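Local coordinates for protein catechol 2,3-dioxygenase (Rhodococcus sp., PDB 2WL9) that probably catalyses the iron-dependent extradiol cleavage of catechol rings by molecular oxygen in the breakdown of aromatic hydrocarbons, at residues V4-Y9 with H49-L54; V32-D35 with R40-L43; L108-P111 with P115-I118. All blocks are in the same frame, centred on the assembly; numbering follows the deposited sequence.

Interaction 1 (V4-Y9 with H49-L54)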
loop_
_atom_site.group_PDB
_atom_site.type_symbol
_atom_site.label_atom_id
_atom_site.label_comp_id
_atom_site.label_asym_id
_atom_site.label_seq_id
_atom_site.Cartn_x
_atom_site.Cartn_y
_atom_site.Cartn_z
ATOM N N VAL C 4 -0.794 25.528 21.145
ATOM C CA VAL C 4 0.636 25.173 21.070
ATOM C C VAL C 4 0.761 23.843 20.310
ATOM O O VAL C 4 -0.066 22.949 20.481
ATOM C CB VAL C 4 1.277 25.080 22.478
ATOM C CG1 VAL C 4 2.661 24.463 22.419
ATOM C CG2 VAL C 4 1.347 26.462 23.119
ATOM N N THR C 5 1.775 23.738 19.453
ATOM C CA THR C 5 1.918 22.587 18.558
ATOM C C THR C 5 3.052 21.622 18.950
ATOM O O THR C 5 3.064 20.465 18.501
ATOM C CB THR C 5 2.147 23.049 17.114
ATOM O OG1 THR C 5 3.333 23.850 17.065
ATOM C CG2 THR C 5 0.958 23.877 16.602
ATOM N N GLU C 6 4.003 22.102 19.761
ATOM C CA GLU C 6 5.135 21.289 20.250
ATOM C C GLU C 6 5.969 22.026 21.294
ATOM O O GLU C 6 5.946 23.258 21.366
ATOM C CB GLU C 6 6.076 20.878 19.105
ATOM C CG GLU C 6 6.640 22.065 18.298
ATOM C CD GLU C 6 7.662 21.651 17.244
ATOM O OE1 GLU C 6 8.783 21.250 17.611
ATOM O OE2 GLU C 6 7.356 21.744 16.042
ATOM N N LEU C 7 6.717 21.255 22.084
ATOM C CA LEU C 7 7.763 21.810 22.923
ATOM C C LEU C 7 8.976 22.099 22.028
ATOM O O LEU C 7 9.702 21.184 21.647
ATOM C CB LEU C 7 8.132 20.813 24.005
ATOM C CG LEU C 7 9.151 21.234 25.058
ATOM C CD1 LEU C 7 8.659 22.416 25.868
ATOM C CD2 LEU C 7 9.453 20.047 25.968
ATOM N N GLY C 8 9.176 23.363 21.689
ATOM C CA GLY C 8 10.166 23.750 20.683
ATOM C C GLY C 8 11.593 23.794 21.198
ATOM O O GLY C 8 12.505 23.251 20.562
ATOM N N TYR C 9 11.789 24.458 22.335
ATOM C CA TYR C 9 13.123 24.617 22.915
ATOM C C TYR C 9 13.111 24.726 24.435
ATOM O O TYR C 9 12.061 24.915 25.050
ATOM C CB TYR C 9 13.876 25.816 22.303
ATOM C CG TYR C 9 13.225 27.179 22.482
ATOM C CD1 TYR C 9 12.668 27.841 21.391
ATOM C CD2 TYR C 9 13.190 27.816 23.730
ATOM C CE1 TYR C 9 12.081 29.097 21.527
ATOM C CE2 TYR C 9 12.597 29.075 23.881
ATOM C CZ TYR C 9 12.046 29.705 22.778
ATOM O OH TYR C 9 11.461 30.941 22.905
ATOM N N HIS C 49 18.229 25.406 14.047
ATOM C CA HIS C 49 19.472 25.958 14.577
ATOM C C HIS C 49 19.799 25.307 15.925
ATOM O O HIS C 49 20.943 24.885 16.155
ATOM C CB HIS C 49 19.365 27.478 14.725
ATOM C CG HIS C 49 20.537 28.094 15.422
ATOM N ND1 HIS C 49 20.532 28.383 16.770
ATOM C CD2 HIS C 49 21.757 28.462 14.964
ATOM C CE1 HIS C 49 21.694 28.908 17.112
ATOM N NE2 HIS C 49 22.452 28.975 16.033
ATOM N N HIS C 50 18.789 25.192 16.792
ATOM C CA HIS C 50 18.964 24.567 18.110
ATOM C C HIS C 50 17.647 24.116 18.745
ATOM O O HIS C 50 16.573 24.628 18.402
ATOM C CB HIS C 50 19.661 25.534 19.079
ATOM C CG HIS C 50 18.802 26.689 19.489
ATOM N ND1 HIS C 50 18.674 27.826 18.725
ATOM C CD2 HIS C 50 18.011 26.872 20.572
ATOM C CE1 HIS C 50 17.845 28.663 19.320
ATOM N NE2 HIS C 50 17.423 28.107 20.439
ATOM N N ARG C 51 17.750 23.174 19.689
ATOM C CA ARG C 51 16.617 22.824 20.549
ATOM C C ARG C 51 16.855 23.276 21.994
ATOM O O ARG C 51 15.909 23.427 22.770
ATOM C CB ARG C 51 16.324 21.312 20.535
ATOM C CG ARG C 51 16.063 20.645 19.160
ATOM C CD ARG C 51 15.215 21.458 18.178
ATOM N NE ARG C 51 13.827 21.620 18.590
ATOM C CZ ARG C 51 12.755 21.195 17.914
ATOM N NH1 ARG C 51 12.859 20.565 16.754
ATOM N NH2 ARG C 51 11.552 21.429 18.409
ATOM N N ILE C 52 18.119 23.460 22.361
ATOM C CA ILE C 52 18.482 23.837 23.726
ATOM C C ILE C 52 19.540 24.937 23.712
ATOM O O ILE C 52 20.494 24.879 22.939
ATOM C CB ILE C 52 18.993 22.611 24.566
ATOM C CG1 ILE C 52 17.992 21.447 24.524
ATOM C CG2 ILE C 52 19.250 23.004 26.034
ATOM C CD1 ILE C 52 18.514 20.119 25.109
ATOM N N VAL C 53 19.341 25.933 24.575
ATOM C CA VAL C 53 20.322 26.995 24.803
ATOM C C VAL C 53 20.932 26.776 26.171
ATOM O O VAL C 53 20.215 26.634 27.158
ATOM C CB VAL C 53 19.685 28.407 24.775
ATOM C CG1 VAL C 53 20.765 29.483 24.714
ATOM C CG2 VAL C 53 18.755 28.555 23.597
ATOM N N LEU C 54 22.256 26.744 26.224
ATOM C CA LEU C 54 22.961 26.649 27.498
ATOM C C LEU C 54 23.519 28.016 27.872
ATOM O O LEU C 54 24.395 28.544 27.190
ATOM C CB LEU C 54 24.082 25.612 27.429
ATOM C CG LEU C 54 23.734 24.162 27.052
ATOM C CD1 LEU C 54 25.012 23.357 26.912
ATOM C CD2 LEU C 54 22.787 23.494 28.053
#

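Interaction 2 (V32-D35 with R40-L43)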
loop_
_atom_site.group_PDB
_atom_site.type_symbol
_atom_site.label_atom_id
_atom_site.label_comp_id
_atom_site.label_asym_id
_atom_site.label_seq_id
_atom_site.Cartn_x
_atom_site.Cartn_y
_atom_site.Cartn_z
ATOM N N VAL C 32 26.903 20.385 19.041
ATOM C CA VAL C 32 27.252 21.648 19.682
ATOM C C VAL C 32 27.330 22.738 18.614
ATOM O O VAL C 32 27.987 22.568 17.578
ATOM C CB VAL C 32 28.593 21.566 20.468
ATOM C CG1 VAL C 32 29.007 22.931 20.968
ATOM C CG2 VAL C 32 28.476 20.596 21.647
ATOM N N VAL C 33 26.651 23.848 18.886
ATOM C CA VAL C 33 26.627 25.010 18.001
ATOM C C VAL C 33 27.115 26.239 18.779
ATOM O O VAL C 33 26.491 26.649 19.758
ATOM C CB VAL C 33 25.209 25.248 17.425
ATOM C CG1 VAL C 33 25.169 26.510 16.562
ATOM C CG2 VAL C 33 24.740 24.031 16.617
ATOM N N ASP C 34 28.244 26.805 18.346
ATOM C CA ASP C 34 28.834 27.979 19.002
ATOM C C ASP C 34 28.893 29.148 18.034
ATOM O O ASP C 34 29.709 29.161 17.110
ATOM C CB ASP C 34 30.239 27.649 19.528
ATOM C CG ASP C 34 30.812 28.737 20.435
ATOM O OD1 ASP C 34 30.373 29.908 20.372
ATOM O OD2 ASP C 34 31.729 28.406 21.216
ATOM N N ASP C 35 28.035 30.135 18.262
ATOM C CA ASP C 35 27.943 31.297 17.388
ATOM C C ASP C 35 28.822 32.458 17.846
ATOM O O ASP C 35 28.719 33.570 17.324
ATOM C CB ASP C 35 26.486 31.732 17.239
ATOM C CG ASP C 35 25.673 30.757 16.401
ATOM O OD1 ASP C 35 26.257 30.088 15.515
ATOM O OD2 ASP C 35 24.454 30.660 16.631
ATOM N N ARG C 40 26.934 32.001 26.012
ATOM C CA ARG C 40 26.047 30.890 25.687
ATOM C C ARG C 40 26.509 30.064 24.493
ATOM O O ARG C 40 27.218 30.553 23.616
ATOM C CB ARG C 40 24.619 31.397 25.465
ATOM C CG ARG C 40 24.414 32.183 24.179
ATOM C CD ARG C 40 23.090 32.923 24.207
ATOM N NE ARG C 40 23.165 34.096 25.071
ATOM C CZ ARG C 40 22.130 34.874 25.372
ATOM N NH1 ARG C 40 20.923 34.606 24.879
ATOM N NH2 ARG C 40 22.306 35.919 26.168
ATOM N N ILE C 41 26.105 28.798 24.491
ATOM C CA ILE C 41 26.227 27.932 23.325
ATOM C C ILE C 41 24.903 27.188 23.158
ATOM O O ILE C 41 23.980 27.372 23.966
ATOM C CB ILE C 41 27.424 26.947 23.438
ATOM C CG1 ILE C 41 27.286 26.054 24.673
ATOM C CG2 ILE C 41 28.757 27.705 23.426
ATOM C CD1 ILE C 41 28.199 24.844 24.663
ATOM N N TYR C 42 24.797 26.375 22.111
ATOM C CA TYR C 42 23.535 25.700 21.798
ATOM C C TYR C 42 23.721 24.208 21.552
ATOM O O TYR C 42 24.781 23.758 21.115
ATOM C CB TYR C 42 22.859 26.317 20.564
ATOM C CG TYR C 42 22.696 27.821 20.599
ATOM C CD1 TYR C 42 21.484 28.409 20.957
ATOM C CD2 TYR C 42 23.765 28.654 20.268
ATOM C CE1 TYR C 42 21.345 29.794 20.998
ATOM C CE2 TYR C 42 23.642 30.024 20.307
ATOM C CZ TYR C 42 22.434 30.591 20.666
ATOM O OH TYR C 42 22.337 31.956 20.694
ATOM N N LEU C 43 22.668 23.447 21.823
ATOM C CA LEU C 43 22.664 22.035 21.476
ATOM C C LEU C 43 21.619 21.815 20.396
ATOM O O LEU C 43 20.473 22.207 20.540
ATOM C CB LEU C 43 22.388 21.165 22.706
ATOM C CG LEU C 43 23.377 21.286 23.872
ATOM C CD1 LEU C 43 22.825 20.592 25.128
ATOM C CD2 LEU C 43 24.756 20.747 23.515
#

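Interaction 3 (L108-P111 with P115-I118)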
loop_
_atom_site.group_PDB
_atom_site.type_symbol
_atom_site.label_atom_id
_atom_site.label_comp_id
_atom_site.label_asym_id
_atom_site.label_seq_id
_atom_site.Cartn_x
_atom_site.Cartn_y
_atom_site.Cartn_z
ATOM N N LEU C 108 5.958 34.850 29.472
ATOM C CA LEU C 108 5.141 34.846 30.686
ATOM C C LEU C 108 5.656 33.809 31.688
ATOM O O LEU C 108 6.789 33.323 31.562
ATOM C CB LEU C 108 3.663 34.599 30.331
ATOM C CG LEU C 108 3.266 33.285 29.648
ATOM C CD1 LEU C 108 1.800 32.961 29.935
ATOM C CD2 LEU C 108 3.540 33.291 28.136
ATOM N N HIS C 109 4.835 33.470 32.681
ATOM C CA HIS C 109 5.164 32.406 33.627
ATOM C C HIS C 109 3.984 31.476 33.841
ATOM O O HIS C 109 2.836 31.913 33.846
ATOM C CB HIS C 109 5.598 32.986 34.973
ATOM C CG HIS C 109 6.896 33.719 34.919
ATOM N ND1 HIS C 109 7.004 34.999 34.423
ATOM C CD2 HIS C 109 8.146 33.347 35.281
ATOM C CE1 HIS C 109 8.265 35.388 34.489
ATOM N NE2 HIS C 109 8.977 34.404 35.006
ATOM N N ASP C 110 4.262 30.195 34.038
ATOM C CA ASP C 110 3.193 29.266 34.387
ATOM C C ASP C 110 2.849 29.441 35.875
ATOM O O ASP C 110 3.480 30.262 36.550
ATOM C CB ASP C 110 3.539 27.818 33.972
ATOM C CG ASP C 110 4.447 27.091 34.958
ATOM O OD1 ASP C 110 4.842 27.650 36.004
ATOM O OD2 ASP C 110 4.767 25.920 34.659
ATOM N N PRO C 111 1.842 28.705 36.389
ATOM C CA PRO C 111 1.454 28.934 37.787
ATOM C C PRO C 111 2.514 28.516 38.802
ATOM O O PRO C 111 2.554 29.068 39.903
ATOM C CB PRO C 111 0.191 28.084 37.946
ATOM C CG PRO C 111 -0.360 27.983 36.562
ATOM C CD PRO C 111 0.855 27.860 35.690
ATOM N N PRO C 115 9.390 30.122 33.929
ATOM C CA PRO C 115 9.325 31.012 32.771
ATOM C C PRO C 115 8.904 30.264 31.513
ATOM O O PRO C 115 9.516 29.262 31.136
ATOM C CB PRO C 115 10.759 31.529 32.638
ATOM C CG PRO C 115 11.281 31.480 34.031
ATOM C CD PRO C 115 10.708 30.194 34.585
ATOM N N THR C 116 7.859 30.775 30.876
ATOM C CA THR C 116 7.204 30.093 29.777
ATOM C C THR C 116 7.161 31.016 28.569
ATOM O O THR C 116 6.766 32.169 28.685
ATOM C CB THR C 116 5.786 29.685 30.200
ATOM O OG1 THR C 116 5.874 28.800 31.322
ATOM C CG2 THR C 116 5.036 28.997 29.057
ATOM N N GLU C 117 7.566 30.503 27.409
ATOM C CA GLU C 117 7.562 31.310 26.184
ATOM C C GLU C 117 6.722 30.658 25.099
ATOM O O GLU C 117 6.682 29.431 24.995
ATOM C CB GLU C 117 8.986 31.555 25.688
ATOM C CG GLU C 117 9.947 31.978 26.800
ATOM C CD GLU C 117 11.264 32.540 26.288
ATOM O OE1 GLU C 117 11.646 32.240 25.140
ATOM O OE2 GLU C 117 11.922 33.290 27.046
ATOM N N ILE C 118 6.024 31.480 24.319
ATOM C CA ILE C 118 5.241 30.989 23.179
ATOM C C ILE C 118 5.681 31.723 21.906
ATOM O O ILE C 118 5.691 32.956 21.850
ATOM C CB ILE C 118 3.717 31.100 23.409
ATOM C CG1 ILE C 118 3.324 30.497 24.767
ATOM C CG2 ILE C 118 2.965 30.362 22.302
ATOM C CD1 ILE C 118 2.116 31.146 25.392
#

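Interaction 1 (V4-Y9 with H49-L54)
Arg51 reaches across to Glu6 and Gly8 with one side of its guanidinium group. NE and NH2 both donate to the backbone oxygen of Gly8, at 2.9 Å from NE to O and 3.0 Å from NH2 to O, so a single acceptor takes two N-H groups side-on. The NH2 bond arrives on a lone pair in the carbonyl plane. NH2 also forms a salt bridge with Glu6 OE1, 2.9 Å away and nearly in the guanidinium plane, although the carboxylate itself is turned 35° from that plane. Bends at chi2 and chi3 (-40° and -68°) carry the guanidinium across to Glu6 and Gly8. Each charged group has a further partner: Glu6 OE2 pairs with Arg68, and Arg51 NH1 with Asp46, while Trp48 makes a cation-pi contact with Arg51. This buried network probably keeps both residues ionised and fixes the guanidinium against rotation. Closer to the backbone, Tyr9 CA lies 3.0 Å from Arg51 O in a CA-H...O contact, and Tyr9 CB approaches the same oxygen at 3.2 Å. The tyrosine ring leads away from the contact, stacking on Phe119. Both chains are locally irregular, for Gly8 and Tyr9 form a classic beta bulge opposite Gly66, and Arg51 and Ile52 form another opposite Leu43. The contact thus links the first and last strands, parallel neighbours, of a beta-alpha-beta-beta-beta module, the building unit of the vicinal oxygen chelate fold.

Interaction 2 (V32-D35 with R40-L43)
Val33 and Tyr42 form the hydrogen-bonded pair of this antiparallel hairpin. Val33 N donates to Tyr42 O at 2.9 Å and 165°, and the return bond, also 2.9 Å from Tyr42 N to Val33 O, is more bent at 146°. Val33 O additionally sits at the edge of the Tyr42 ring, 3.4 Å from CD2 and near the ring plane. Next along, Val32 faces Leu43 as a non-hydrogen-bonded pair, with Val32 CG2 4.2 Å from Leu43 CD2. Ile41 joins them through CD1, which lies 4.2 Å from Val32 CG1. Its CG2 branch, anti to its own carbonyl carbon, meets the carboxylate of Asp34, with OD2 3.8 Å from CG2, while Asp34 OD1 hydrogen-bonds to Gly36 N. Asp35 OD2 approaches Tyr42 CE2 at 3.8 Å. Beyond these contacts, His49 and His50 meet the Tyr42 ring, Asp35 OD2 takes its polar partners from Arg101 and His49, and the Tyr42 hydroxyl bonds to Glu37. The chemistry is therefore divided: Val32, Ile41 and Leu43 give an apolar surface on which helix 17-24 rests through Leu17, Arg21 and Ala24, whereas Tyr42, packed CB to CB on Val33, lies among aromatic and charged neighbours, and Arg101 probably offsets the negative charge gathered there.

Interaction 3 (L108-P111 with P115-I118)
Leu108 and Thr116 are a hydrogen-bonded pair of the antiparallel beta hairpin made by strands 104-109 and 115-120, close to its turn. Leu108 N donates to Thr116 O at 2.9 Å, nearly in line with the carbonyl, whereas Thr116 N, 2.8 Å from Leu108 O, approaches from above the carbonyl plane although its N-H points almost straight at the oxygen (175°). The following pair, His109 with Pro115, is non-hydrogen-bonded, a position where the missing N-H of proline costs the hairpin no bond. Here the imidazole lies obliquely against the pyrrolidine ring: His109 CD2 is 3.6 Å from Pro115 CA, and NE2 is 3.8 Å from CG. On the other face, Leu108 has CG wedged between its backbone N and carbonyl carbon (chi1 61°), which swings CD2 across the strand pair to lie 3.5 Å from Thr116 O and 3.8 Å from Ile118 CD1. Asp110 begins the turn, and its CB packs 3.7 Å from Thr116 OG1. Within the turn Asp110 OD1 accepts from Asn114 N and Thr116 OG1 bonds to Asn114 O, while Asp110 OD2 hydrogen-bonds to Tyr164 OH on helix 157-167. Around the hairpin, helix 72-84 touches Leu108 and Ile118, while helix 157-167 meets Leu108, Asp110 and Pro111 through Phe163. Strand 61-68 is the other neighbour of strand 115-120, joined to it by backbone bonds of Pro115 and Glu117 with Ile65 and of Glu117 with Trp67.

In the fold
All three contacts belong to one mixed sheet of the N-terminal domain. Interaction 2 is nested along the chain within the loop that interaction 1 closes, and interaction 3 follows both. The centres of interactions 1 and 2 are about 13 Å apart, joined by adjacent strands 40-44 and 52-56 and a hydrogen bond from His49 to Asp35. The centre of interaction 3 is about 14 Å from that of interaction 1, linked by a hydrogen bond between Tyr9 OH and Glu117 OE1, and about 23 Å from that of interaction 2. Interactions 1 and 2 sit in the first beta-alpha-beta-beta-beta module and interaction 3 in the second. Together they build the N-terminal domain, whereas the iron ligands His149, His212, Tyr253 and Glu263 all come later.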